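Histidine acid phosphatase (Bifidobacterium longum subsp. infantis, PDB 6RXD) probably removes phosphate groups from inositol polyphosphates, phytate among them, and hydrolyses the 3-phosphate of 2,3-bisphosphoglycerate. Local coordinates at residues A[166-171]-A[180-184]; A[132-138]-A[391-397]; A[123-127]-A[161-165]; A[44-48]-A[140-146]. All blocks are in the same frame, centred on the assembly; numbering follows the deposited sequence. Where two conformers were deposited one is given.

Interaction 1 of 4, residues A[166-171]-A[180-184]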
loop_
_atom_site.group_PDB
_atom_site.type_symbol
_atom_site.label_atom_id
_atom_site.label_comp_id
_atom_site.label_asym_id
_atom_site.label_seq_id
_atom_site.Cartn_x
_atom_site.Cartn_y
_atom_site.Cartn_z
ATOM N N VAL A 166 -17.269 18.333 -9.247
ATOM C CA VAL A 166 -16.923 17.506 -8.092
ATOM C C VAL A 166 -18.090 17.460 -7.112
ATOM O O VAL A 166 -18.659 18.501 -6.780
ATOM C CB VAL A 166 -15.666 18.034 -7.375
ATOM C CG1 VAL A 166 -15.344 17.171 -6.154
ATOM C CG2 VAL A 166 -14.488 18.036 -8.332
ATOM N N SER A 167 -18.460 16.259 -6.668
ATOM C CA SER A 167 -19.507 16.125 -5.657
ATOM C C SER A 167 -19.035 16.729 -4.335
ATOM O O SER A 167 -17.941 16.421 -3.858
ATOM C CB SER A 167 -19.878 14.657 -5.446
ATOM O OG SER A 167 -20.339 14.072 -6.644
ATOM N N ALA A 168 -19.857 17.588 -3.744
ATOM C CA ALA A 168 -19.537 18.160 -2.439
ATOM C C ALA A 168 -19.725 17.090 -1.372
ATOM O O ALA A 168 -20.786 16.460 -1.307
ATOM C CB ALA A 168 -20.434 19.360 -2.154
ATOM N N PRO A 169 -18.696 16.865 -0.536
ATOM C CA PRO A 169 -18.848 15.859 0.524
ATOM C C PRO A 169 -19.870 16.261 1.578
ATOM O O PRO A 169 -20.018 17.452 1.865
ATOM C CB PRO A 169 -17.452 15.809 1.162
ATOM C CG PRO A 169 -16.529 16.260 0.071
ATOM C CD PRO A 169 -17.302 17.333 -0.650
ATOM N N THR A 170 -20.565 15.274 2.136
ATOM C CA THR A 170 -21.418 15.509 3.298
ATOM C C THR A 170 -20.580 15.459 4.569
ATOM O O THR A 170 -20.946 16.045 5.585
ATOM C CB THR A 170 -22.564 14.480 3.394
ATOM O OG1 THR A 170 -22.040 13.151 3.279
ATOM C CG2 THR A 170 -23.594 14.714 2.298
ATOM N N ASN A 171 -19.452 14.754 4.502
ATOM C CA ASN A 171 -18.507 14.683 5.615
ATOM C C ASN A 171 -17.064 14.820 5.122
ATOM O O ASN A 171 -16.357 13.819 4.963
ATOM C CB ASN A 171 -18.686 13.360 6.368
ATOM C CG ASN A 171 -18.002 13.359 7.726
ATOM O OD1 ASN A 171 -17.691 14.411 8.282
ATOM N ND2 ASN A 171 -17.778 12.171 8.270
ATOM N N ASP A 180 -12.651 18.408 -0.868
ATOM C CA ASP A 180 -13.390 17.647 -1.868
ATOM C C ASP A 180 -13.531 16.175 -1.514
ATOM O O ASP A 180 -14.213 15.428 -2.219
ATOM C CB ASP A 180 -12.741 17.794 -3.250
ATOM C CG ASP A 180 -12.881 19.190 -3.815
ATOM O OD1 ASP A 180 -13.753 19.948 -3.343
ATOM O OD2 ASP A 180 -12.125 19.529 -4.745
ATOM N N PHE A 181 -12.899 15.765 -0.419
ATOM C CA PHE A 181 -12.829 14.349 -0.065
ATOM C C PHE A 181 -13.829 13.911 0.993
ATOM O O PHE A 181 -13.795 14.383 2.124
ATOM C CB PHE A 181 -11.395 13.993 0.344
ATOM C CG PHE A 181 -10.455 13.969 -0.816
ATOM C CD1 PHE A 181 -10.170 12.776 -1.459
ATOM C CD2 PHE A 181 -9.932 15.147 -1.325
ATOM C CE1 PHE A 181 -9.338 12.746 -2.564
ATOM C CE2 PHE A 181 -9.098 15.127 -2.432
ATOM C CZ PHE A 181 -8.814 13.923 -3.056
ATOM N N GLN A 182 -14.725 13.011 0.600
ATOM C CA GLN A 182 -15.697 12.422 1.512
ATOM C C GLN A 182 -15.041 11.319 2.339
ATOM O O GLN A 182 -14.442 10.405 1.791
ATOM C CB GLN A 182 -16.842 11.821 0.704
ATOM C CG GLN A 182 -17.817 10.983 1.512
ATOM C CD GLN A 182 -18.740 11.821 2.359
ATOM O OE1 GLN A 182 -18.722 13.047 2.286
ATOM N NE2 GLN A 182 -19.550 11.162 3.182
ATOM N N LYS A 183 -15.158 11.398 3.659
ATOM C CA LYS A 183 -14.613 10.346 4.511
ATOM C C LYS A 183 -15.513 9.113 4.461
ATOM O O LYS A 183 -16.731 9.210 4.663
ATOM C CB LYS A 183 -14.455 10.864 5.946
ATOM C CG LYS A 183 -13.357 11.911 6.087
ATOM C CD LYS A 183 -13.123 12.307 7.547
ATOM C CE LYS A 183 -14.291 13.103 8.115
ATOM N NZ LYS A 183 -13.927 13.692 9.444
ATOM N N ASN A 184 -14.925 7.961 4.147
ATOM C CA ASN A 184 -15.679 6.707 4.110
ATOM C C ASN A 184 -14.881 5.567 4.731
ATOM O O ASN A 184 -14.386 4.684 4.027
ATOM C CB ASN A 184 -16.065 6.347 2.668
ATOM C CG ASN A 184 -17.191 5.337 2.601
ATOM O OD1 ASN A 184 -17.483 4.643 3.581
ATOM N ND2 ASN A 184 -17.829 5.244 1.441
HETATM O O HOH W 1 -16.301 14.321 -3.480
HETATM O O HOH W 2 -18.461 9.830 6.690
#
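At the border of the central sheet, the loop 166-171 runs beside the short strand 181-183, and Gln182 meets the backbone of Thr170 and Asn171. The Gln182 chain leaves with CG trans to its own backbone N and then folds at chi2 (75°), which turns the amide toward the loop. There OE1 collects two amide protons: Asn171 N at 2.9 Å makes a nearly straight bond (169°), whereas Thr170 N, equally distant from OE1, is so bent that its bond is weak. Next along the strand, Lys183 N donates to Asn171 O over 3.0 Å at 174°, the one direct main-chain link. Lys183 CE passes 3.6 Å from Asn171 ND2 before its amine turns to Asp197. On the other flank of Gln182, Pro169 CG rests 3.4 Å from Asp180 O, and Val166 CG1 touches Asp180 CB at 3.9 Å. Water 1 lies between Ser167 O and Asp180 O, 2.7 Å from each. Asp180 and the nearby Glu151 are zinc ligands in a crystal structure of this protein, although this model has no zinc there. Strand 181-183 is the short parallel edge strand beside 132-137 in the sheet of the histidine phosphatase fold, with loop 166-171 along it.

Interaction 2 of 4, residues A[132-138]-A[391-397]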
loop_
_atom_site.group_PDB
_atom_site.type_symbol
_atom_site.label_atom_id
_atom_site.label_comp_id
_atom_site.label_asym_id
_atom_site.label_seq_id
_atom_site.Cartn_x
_atom_site.Cartn_y
_atom_site.Cartn_z
ATOM N N THR A 132 -20.920 14.026 -12.319
ATOM C CA THR A 132 -20.109 14.433 -11.173
ATOM C C THR A 132 -19.075 13.392 -10.754
ATOM O O THR A 132 -19.220 12.188 -11.019
ATOM C CB THR A 132 -20.973 14.829 -9.956
ATOM O OG1 THR A 132 -21.729 13.696 -9.517
ATOM C CG2 THR A 132 -21.930 15.966 -10.327
ATOM N N ILE A 133 -18.033 13.874 -10.088
ATOM C CA ILE A 133 -16.936 13.020 -9.634
ATOM C C ILE A 133 -16.922 12.985 -8.108
ATOM O O ILE A 133 -16.984 14.034 -7.460
ATOM C CB ILE A 133 -15.593 13.583 -10.127
ATOM C CG1 ILE A 133 -15.528 13.559 -11.659
ATOM C CG2 ILE A 133 -14.414 12.815 -9.530
ATOM C CD1 ILE A 133 -14.289 14.234 -12.231
ATOM N N ALA A 134 -16.847 11.793 -7.523
ATOM C CA ALA A 134 -16.778 11.681 -6.060
ATOM C C ALA A 134 -15.381 11.283 -5.632
ATOM O O ALA A 134 -14.870 10.259 -6.079
ATOM C CB ALA A 134 -17.797 10.666 -5.547
ATOM N N TYR A 135 -14.763 12.098 -4.779
ATOM C CA TYR A 135 -13.465 11.768 -4.197
ATOM C C TYR A 135 -13.685 11.280 -2.778
ATOM O O TYR A 135 -14.446 11.886 -2.024
ATOM C CB TYR A 135 -12.566 13.010 -4.169
ATOM C CG TYR A 135 -11.970 13.384 -5.507
ATOM C CD1 TYR A 135 -10.879 12.690 -6.012
ATOM C CD2 TYR A 135 -12.482 14.440 -6.255
ATOM C CE1 TYR A 135 -10.319 13.024 -7.227
ATOM C CE2 TYR A 135 -11.924 14.781 -7.485
ATOM C CZ TYR A 135 -10.843 14.067 -7.954
ATOM O OH TYR A 135 -10.269 14.383 -9.163
ATOM N N GLN A 136 -13.036 10.180 -2.410
ATOM C CA GLN A 136 -13.193 9.640 -1.064
ATOM C C GLN A 136 -11.858 9.255 -0.477
ATOM O O GLN A 136 -10.957 8.844 -1.202
ATOM C CB GLN A 136 -14.089 8.399 -1.076
ATOM C CG GLN A 136 -15.496 8.667 -1.582
ATOM C CD GLN A 136 -16.377 7.428 -1.546
ATOM O OE1 GLN A 136 -15.934 6.339 -1.171
ATOM N NE2 GLN A 136 -17.630 7.592 -1.946
ATOM N N SER A 137 -11.737 9.393 0.840
ATOM C CA SER A 137 -10.586 8.836 1.544
ATOM C C SER A 137 -11.008 8.206 2.868
ATOM O O SER A 137 -12.149 8.339 3.290
ATOM C CB SER A 137 -9.504 9.895 1.756
ATOM O OG SER A 137 -9.595 10.456 3.042
ATOM N N SER A 138 -10.082 7.491 3.503
ATOM C CA SER A 138 -10.339 6.892 4.800
ATOM C C SER A 138 -10.493 7.975 5.858
ATOM O O SER A 138 -11.066 7.733 6.924
ATOM C CB SER A 138 -9.165 5.999 5.181
ATOM O OG SER A 138 -7.985 6.775 5.271
ATOM N N THR A 391 -23.249 10.388 -10.799
ATOM C CA THR A 391 -21.844 10.228 -10.418
ATOM C C THR A 391 -21.135 9.327 -11.423
ATOM O O THR A 391 -21.397 8.124 -11.480
ATOM C CB THR A 391 -21.706 9.680 -8.991
ATOM O OG1 THR A 391 -22.363 10.576 -8.082
ATOM C CG2 THR A 391 -20.226 9.544 -8.594
ATOM N N VAL A 392 -20.249 9.913 -12.227
ATOM C CA VAL A 392 -19.603 9.171 -13.308
ATOM C C VAL A 392 -18.284 8.537 -12.870
ATOM O O VAL A 392 -17.709 7.725 -13.596
ATOM C CB VAL A 392 -19.348 10.055 -14.543
ATOM C CG1 VAL A 392 -20.664 10.513 -15.150
ATOM C CG2 VAL A 392 -18.472 11.257 -14.187
ATOM N N ALA A 393 -17.801 8.916 -11.694
ATOM C CA ALA A 393 -16.557 8.334 -11.179
ATOM C C ALA A 393 -16.473 8.417 -9.670
ATOM O O ALA A 393 -16.918 9.395 -9.063
ATOM C CB ALA A 393 -15.333 9.023 -11.818
ATOM N N THR A 394 -15.889 7.385 -9.062
ATOM C CA THR A 394 -15.610 7.415 -7.639
ATOM C C THR A 394 -14.143 7.071 -7.486
ATOM O O THR A 394 -13.730 5.967 -7.848
ATOM C CB THR A 394 -16.479 6.400 -6.875
ATOM O OG1 THR A 394 -17.863 6.638 -7.178
ATOM C CG2 THR A 394 -16.267 6.541 -5.375
ATOM N N PHE A 395 -13.354 8.029 -6.995
ATOM C CA PHE A 395 -11.915 7.837 -6.798
ATOM C C PHE A 395 -11.629 7.768 -5.298
ATOM O O PHE A 395 -11.870 8.735 -4.566
ATOM C CB PHE A 395 -11.119 8.992 -7.423
ATOM C CG PHE A 395 -11.278 9.117 -8.923
ATOM C CD1 PHE A 395 -11.095 8.020 -9.753
ATOM C CD2 PHE A 395 -11.602 10.338 -9.493
ATOM C CE1 PHE A 395 -11.230 8.145 -11.142
ATOM C CE2 PHE A 395 -11.744 10.474 -10.872
ATOM C CZ PHE A 395 -11.553 9.375 -11.699
ATOM N N ARG A 396 -11.126 6.620 -4.841
ATOM C CA ARG A 396 -10.959 6.352 -3.409
ATOM C C ARG A 396 -9.489 6.201 -3.057
ATOM O O ARG A 396 -8.715 5.650 -3.849
ATOM C CB ARG A 396 -11.657 5.041 -3.021
ATOM C CG ARG A 396 -13.137 4.933 -3.373
ATOM C CD ARG A 396 -13.561 3.489 -3.220
ATOM N NE ARG A 396 -14.964 3.240 -3.572
ATOM C CZ ARG A 396 -15.386 2.938 -4.795
ATOM N NH1 ARG A 396 -14.524 2.861 -5.800
ATOM N NH2 ARG A 396 -16.680 2.712 -5.012
ATOM N N PHE A 397 -9.126 6.660 -1.858
ATOM C CA PHE A 397 -7.732 6.678 -1.407
ATOM C C PHE A 397 -7.617 6.111 -0.009
ATOM O O PHE A 397 -8.337 6.524 0.895
ATOM C CB PHE A 397 -7.178 8.106 -1.484
ATOM C CG PHE A 397 -7.212 8.648 -2.873
ATOM C CD1 PHE A 397 -6.124 8.488 -3.714
ATOM C CD2 PHE A 397 -8.385 9.208 -3.381
ATOM C CE1 PHE A 397 -6.169 8.926 -5.022
ATOM C CE2 PHE A 397 -8.445 9.648 -4.690
ATOM C CZ PHE A 397 -7.343 9.508 -5.516
HETATM O O HOH W 3 -16.283 3.731 -1.147
#
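Strands 132-137 and 391-397 pair as parallel neighbours in the central sheet of the histidine phosphatase fold, from Thr132 beside Thr391 to Ser137 beside Phe397, with axes 16° apart. The backbone ladder is regular from Ala134 onward: Ala134 N donates to Ala393 O (2.9 Å), and Phe395 N to Ala134 O (2.8 Å), nearly in line with the carbonyl. Before it, a beta bulge inserts Val392, whose N bonds to Thr132 O at 2.8 Å; the displaced Ala393 N is buried without a partner.

Apolar contacts gather on the face bearing Ile133, Tyr135, Phe395 and Phe397. Tyr135 CE1 meets Phe395 CD2 at 3.7 Å, the two rings inclined at 45°, while Phe397 CE2 comes to the edge of the tyrosine ring. Ile133 CG2, on the same strand as Tyr135, also touches Phe395 CD2, and Phe150 of helix 141-157 covers this cluster. Were Tyr135 an alanine, the rings of Phe395 and Phe397 would probably lose a neighbour and be free to shift.

Polar groups occupy the face of Gln136, Thr394 and Arg396. Thr394 CG2 lies 3.7 Å above the guanidinium plane of Arg396, whose terminal nitrogens form salt bridges with Asp377 and Glu40. Gln136 and Arg396 run alongside each other, their flat ends almost perpendicular (86°), and water 3 joins them: it donates to Gln136 OE1 at 2.6 Å and accepts from Arg396 NE at 2.8 Å.

Interaction 3 of 4, residues A[123-127]-A[161-165]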
loop_
_atom_site.group_PDB
_atom_site.type_symbol
_atom_site.label_atom_id
_atom_site.label_comp_id
_atom_site.label_asym_id
_atom_site.label_seq_id
_atom_site.Cartn_x
_atom_site.Cartn_y
_atom_site.Cartn_z
ATOM N N PHE A 123 -15.247 11.720 -19.447
ATOM C CA PHE A 123 -15.174 12.953 -18.683
ATOM C C PHE A 123 -15.504 14.190 -19.498
ATOM O O PHE A 123 -16.043 15.147 -18.955
ATOM C CB PHE A 123 -13.827 13.066 -17.978
ATOM C CG PHE A 123 -13.673 12.076 -16.853
ATOM C CD1 PHE A 123 -14.534 12.119 -15.760
ATOM C CD2 PHE A 123 -12.693 11.097 -16.896
ATOM C CE1 PHE A 123 -14.411 11.196 -14.718
ATOM C CE2 PHE A 123 -12.568 10.172 -15.866
ATOM C CZ PHE A 123 -13.429 10.228 -14.774
ATOM N N ASP A 124 -15.201 14.175 -20.792
ATOM C CA ASP A 124 -15.641 15.277 -21.652
ATOM C C ASP A 124 -17.163 15.314 -21.772
ATOM O O ASP A 124 -17.756 16.391 -21.838
ATOM C CB ASP A 124 -14.979 15.220 -23.034
ATOM C CG ASP A 124 -13.482 15.458 -22.974
ATOM O OD1 ASP A 124 -12.973 15.807 -21.886
ATOM O OD2 ASP A 124 -12.812 15.307 -24.020
ATOM N N GLN A 125 -17.803 14.146 -21.800
ATOM C CA GLN A 125 -19.262 14.087 -21.797
ATOM C C GLN A 125 -19.807 14.603 -20.472
ATOM O O GLN A 125 -20.786 15.344 -20.440
ATOM C CB GLN A 125 -19.747 12.655 -22.019
ATOM C CG GLN A 125 -19.429 12.085 -23.384
ATOM C CD GLN A 125 -20.050 10.715 -23.583
ATOM O OE1 GLN A 125 -19.349 9.726 -23.807
ATOM N NE2 GLN A 125 -21.374 10.652 -23.496
ATOM N N ALA A 126 -19.159 14.208 -19.379
ATOM C CA ALA A 126 -19.566 14.635 -18.040
ATOM C C ALA A 126 -19.493 16.145 -17.893
ATOM O O ALA A 126 -20.375 16.757 -17.294
ATOM C CB ALA A 126 -18.690 13.975 -16.988
ATOM N N ALA A 127 -18.430 16.741 -18.430
ATOM C CA ALA A 127 -18.272 18.196 -18.402
ATOM C C ALA A 127 -19.426 18.885 -19.115
ATOM O O ALA A 127 -19.832 19.980 -18.737
ATOM C CB ALA A 127 -16.955 18.608 -19.025
ATOM N N ARG A 161 -11.459 21.532 -16.611
ATOM C CA ARG A 161 -12.833 21.466 -17.112
ATOM C C ARG A 161 -13.776 20.604 -16.269
ATOM O O ARG A 161 -14.991 20.588 -16.522
ATOM C CB ARG A 161 -12.855 21.026 -18.585
ATOM C CG ARG A 161 -12.283 22.088 -19.540
ATOM C CD ARG A 161 -12.186 21.600 -20.988
ATOM N NE ARG A 161 -11.127 20.606 -21.165
ATOM C CZ ARG A 161 -11.338 19.302 -21.305
ATOM N NH1 ARG A 161 -12.577 18.826 -21.312
ATOM N NH2 ARG A 161 -10.311 18.473 -21.446
ATOM N N LEU A 162 -13.227 19.891 -15.282
ATOM C CA LEU A 162 -14.047 19.070 -14.382
ATOM C C LEU A 162 -14.069 19.595 -12.945
ATOM O O LEU A 162 -14.686 18.985 -12.071
ATOM C CB LEU A 162 -13.609 17.596 -14.393
ATOM C CG LEU A 162 -14.069 16.709 -15.554
ATOM C CD1 LEU A 162 -15.586 16.720 -15.680
ATOM C CD2 LEU A 162 -13.420 17.127 -16.859
ATOM N N ILE A 163 -13.423 20.733 -12.706
ATOM C CA ILE A 163 -13.398 21.328 -11.374
ATOM C C ILE A 163 -14.808 21.630 -10.835
ATOM O O ILE A 163 -15.088 21.431 -9.652
ATOM C CB ILE A 163 -12.522 22.598 -11.367
ATOM C CG1 ILE A 163 -11.041 22.213 -11.456
ATOM C CG2 ILE A 163 -12.785 23.450 -10.130
ATOM C CD1 ILE A 163 -10.120 23.399 -11.716
ATOM N N GLY A 164 -15.706 22.076 -11.704
ATOM C CA GLY A 164 -17.070 22.366 -11.290
ATOM C C GLY A 164 -17.936 21.119 -11.212
ATOM O O GLY A 164 -19.118 21.207 -10.878
ATOM N N ASN A 165 -17.352 19.961 -11.519
ATOM C CA ASN A 165 -18.093 18.693 -11.526
ATOM C C ASN A 165 -17.784 17.781 -10.340
ATOM O O ASN A 165 -17.996 16.581 -10.421
ATOM C CB ASN A 165 -17.793 17.904 -12.809
ATOM C CG ASN A 165 -18.321 18.581 -14.057
ATOM O OD1 ASN A 165 -17.767 19.578 -14.517
ATOM N ND2 ASN A 165 -19.377 18.023 -14.629
#
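The guanidinium of Arg161 takes the carboxylate of Asp124 at its edge, NH1 donating to OD1 in the guanidinium plane, and this salt bridge ties helix 120-129, which precedes sheet strand 132-137 of the histidine phosphatase fold, to the loop after helix 141-157. The bond is 3.1 Å long and straight at 173°, yet the two planes stand 69° apart: OD1 is approached from above the carboxylate, 61° out of its plane, so the pair is not flat. Tyr116 completes the group, its hydroxyl bonded to both Asp124 OD1 and Arg161 NH2. Arg161 reaches the aspartate because its chain bends at chi3. The ring of Phe123 turns to the interior, where it meets Phe154 edge-to-face.

Beside the salt bridge, Leu162 supplies the apolar part of the contact, laying CD1 3.7 Å from Phe123 O, the same oxygen that Ala127 N bonds at 2.9 Å within the helix; CD1 also meets Ala126 CB at 4.3 Å and Ala127 CB at 4.1 Å. Asn165, brought back by a turn in which its N bonds to Leu162 O, directs ND2 to Gly131 O just beyond the helix, with Ala126 O 3.1 Å from ND2. Ala127 CB rests 3.7 Å from Arg161 O.

Interaction 4 of 4, residues A[44-48]-A[140-146]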
loop_
_atom_site.group_PDB
_atom_site.type_symbol
_atom_site.label_atom_id
_atom_site.label_comp_id
_atom_site.label_asym_id
_atom_site.label_seq_id
_atom_site.Cartn_x
_atom_site.Cartn_y
_atom_site.Cartn_z
ATOM N N ARG A 44 -3.918 2.915 -2.767
ATOM C CA ARG A 44 -3.143 3.129 -1.558
ATOM C C ARG A 44 -2.464 4.493 -1.639
ATOM O O ARG A 44 -2.197 4.998 -2.727
ATOM C CB ARG A 44 -2.090 2.022 -1.457
ATOM C CG ARG A 44 -1.206 2.094 -0.222
ATOM C CD ARG A 44 -0.085 1.078 -0.284
ATOM N NE ARG A 44 0.715 1.147 0.932
ATOM C CZ ARG A 44 1.893 0.560 1.083
ATOM N NH1 ARG A 44 2.433 -0.127 0.072
ATOM N NH2 ARG A 44 2.540 0.686 2.232
ATOM N N HIS A 45 -2.205 5.099 -0.489
ATOM C CA HIS A 45 -1.455 6.357 -0.454
ATOM C C HIS A 45 -0.082 6.166 -1.102
ATOM O O HIS A 45 0.403 5.042 -1.261
ATOM C CB HIS A 45 -1.282 6.802 0.998
ATOM C CG HIS A 45 -0.485 5.835 1.816
ATOM N ND1 HIS A 45 0.887 5.739 1.728
ATOM C CD2 HIS A 45 -0.874 4.896 2.711
ATOM C CE1 HIS A 45 1.312 4.784 2.538
ATOM N NE2 HIS A 45 0.263 4.259 3.147
ATOM N N GLY A 46 0.557 7.274 -1.458
ATOM C CA GLY A 46 1.865 7.214 -2.075
ATOM C C GLY A 46 2.973 7.044 -1.047
ATOM O O GLY A 46 2.731 7.003 0.166
ATOM N N SER A 47 4.195 6.937 -1.555
ATOM C CA SER A 47 5.403 6.882 -0.738
ATOM C C SER A 47 5.442 7.938 0.362
ATOM O O SER A 47 5.109 9.102 0.133
ATOM C CB SER A 47 6.620 7.077 -1.634
ATOM O OG SER A 47 6.836 5.950 -2.462
ATOM N N ARG A 48 5.857 7.499 1.551
ATOM C CA ARG A 48 5.969 8.335 2.745
ATOM C C ARG A 48 7.378 8.230 3.286
ATOM O O ARG A 48 8.112 7.314 2.930
ATOM C CB ARG A 48 5.025 7.824 3.838
ATOM C CG ARG A 48 3.551 7.871 3.523
ATOM C CD ARG A 48 2.765 7.176 4.635
ATOM N NE ARG A 48 2.995 7.785 5.946
ATOM C CZ ARG A 48 2.067 7.899 6.894
ATOM N NH1 ARG A 48 2.365 8.474 8.057
ATOM N NH2 ARG A 48 0.835 7.447 6.680
ATOM N N GLU A 140 -7.667 9.489 6.794
ATOM C CA GLU A 140 -6.286 9.581 7.262
ATOM C C GLU A 140 -5.554 10.590 6.375
ATOM O O GLU A 140 -5.727 10.590 5.161
ATOM C CB GLU A 140 -5.625 8.198 7.216
ATOM C CG GLU A 140 -4.276 8.102 7.923
ATOM C CD GLU A 140 -3.137 8.540 7.042
ATOM O OE1 GLU A 140 -3.229 8.335 5.815
ATOM O OE2 GLU A 140 -2.146 9.081 7.572
ATOM N N ALA A 141 -4.740 11.448 6.981
ATOM C CA ALA A 141 -4.179 12.592 6.267
ATOM C C ALA A 141 -3.324 12.248 5.049
ATOM O O ALA A 141 -3.422 12.916 4.023
ATOM C CB ALA A 141 -3.415 13.503 7.230
ATOM N N ARG A 142 -2.478 11.224 5.150
ATOM C CA ARG A 142 -1.635 10.855 4.010
ATOM C C ARG A 142 -2.449 10.269 2.853
ATOM O O ARG A 142 -2.096 10.455 1.689
ATOM C CB ARG A 142 -0.521 9.896 4.430
ATOM C CG ARG A 142 0.798 10.583 4.804
ATOM C CD ARG A 142 0.735 11.332 6.125
ATOM N NE ARG A 142 0.298 12.718 5.975
ATOM C CZ ARG A 142 0.083 13.545 6.994
ATOM N NH1 ARG A 142 -0.317 14.791 6.775
ATOM N NH2 ARG A 142 0.263 13.122 8.237
ATOM N N ALA A 143 -3.537 9.574 3.169
ATOM C CA ALA A 143 -4.415 9.066 2.112
ATOM C C ALA A 143 -5.128 10.229 1.420
ATOM O O ALA A 143 -5.244 10.269 0.195
ATOM C CB ALA A 143 -5.426 8.052 2.668
ATOM N N THR A 144 -5.580 11.193 2.213
ATOM C CA THR A 144 -6.268 12.360 1.674
ATOM C C THR A 144 -5.293 13.189 0.836
ATOM O O THR A 144 -5.625 13.620 -0.275
ATOM C CB THR A 144 -6.887 13.202 2.807
ATOM O OG1 THR A 144 -7.782 12.377 3.566
ATOM C CG2 THR A 144 -7.669 14.400 2.252
ATOM N N GLU A 145 -4.081 13.389 1.354
ATOM C CA GLU A 145 -3.066 14.139 0.613
ATOM C C GLU A 145 -2.662 13.444 -0.684
ATOM O O GLU A 145 -2.364 14.095 -1.684
ATOM C CB GLU A 145 -1.846 14.402 1.499
ATOM C CG GLU A 145 -2.161 15.413 2.600
ATOM C CD GLU A 145 -1.215 15.325 3.774
ATOM O OE1 GLU A 145 -0.317 14.458 3.763
ATOM O OE2 GLU A 145 -1.380 16.121 4.720
ATOM N N SER A 146 -2.645 12.117 -0.670
ATOM C CA SER A 146 -2.410 11.383 -1.909
ATOM C C SER A 146 -3.524 11.688 -2.895
ATOM O O SER A 146 -3.268 11.992 -4.065
ATOM C CB SER A 146 -2.331 9.881 -1.637
ATOM O OG SER A 146 -1.181 9.596 -0.863
#
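Bends in two arginine chains set Arg48 across Arg142: Arg48 turns at chi3 (58°), Arg142 at chi2 and again at chi3. Arg142 CG thereby lies 3.5 Å above one face of the Arg48 guanidinium, toward its rim, while the two guanidinium planes stand nearly square to each other (88°). Arg142 grips Glu145 side-on through NE and NH1, NH1 lying 2.7 Å from Glu145 OE2. Arg48 NH2 in turn forms a long salt bridge of 3.5 Å with Glu140 OE2. Glu140 is also the N-cap of helix 141-157, its OE1 accepting from Ala143 N at 2.9 Å, so one carboxylate serves both the helix start and the loop. Cutting Arg142 back to an alanine is likely to uncover that face of the Arg48 guanidinium, free it to tilt, and leave Glu145 without its charged mate.

Farther along the helix, Ser146 OG lies beside its own backbone N and relays two bonds: it accepts from Gly46 N at 3.0 Å (163°) and donates to Arg142 O at 2.8 Å. Arg142 O also takes Ser146 N, from the other face of its carbonyl plane. His45 leans its CB on this serine, and its ring is fixed in rotation by ND1 donating in the ring plane to Gly46 O, 2.7 Å away. Residues 44-48 read Arg-His-Gly-Ser-Arg, the RHGxR signature of histidine acid phosphatases, in which the histidine is the phosphate-accepting nucleophile of relatives; here His45 probably has that role, and helix 141-157 backs the loop bearing it.

Interaction 2 is the hub, joining adjacent strands of the central sheet. Interaction 1, its centre about 8 Å from that of interaction 2, adds strand 181-183 on the other flank of strand 132-137, where Gln182 N lies 2.9 Å from Tyr135 O. Measured between centres, interaction 3 sits about 14 Å from interaction 2, where helix 120-129 enters strand 132-137, and interaction 4 about 15 Å from it, beyond the strand's C-terminal end, where helix 141-157 starts; interactions 3 and 4 are about 25 Å apart. Along the chain come 44-48, 123-127, 132-138, 140-146, 161-171, 180-184 and 391-397. Sheet and helix 141-157 thus carry the chain between peripheral interactions 1 and 3 and the RHGxR loop of interaction 4.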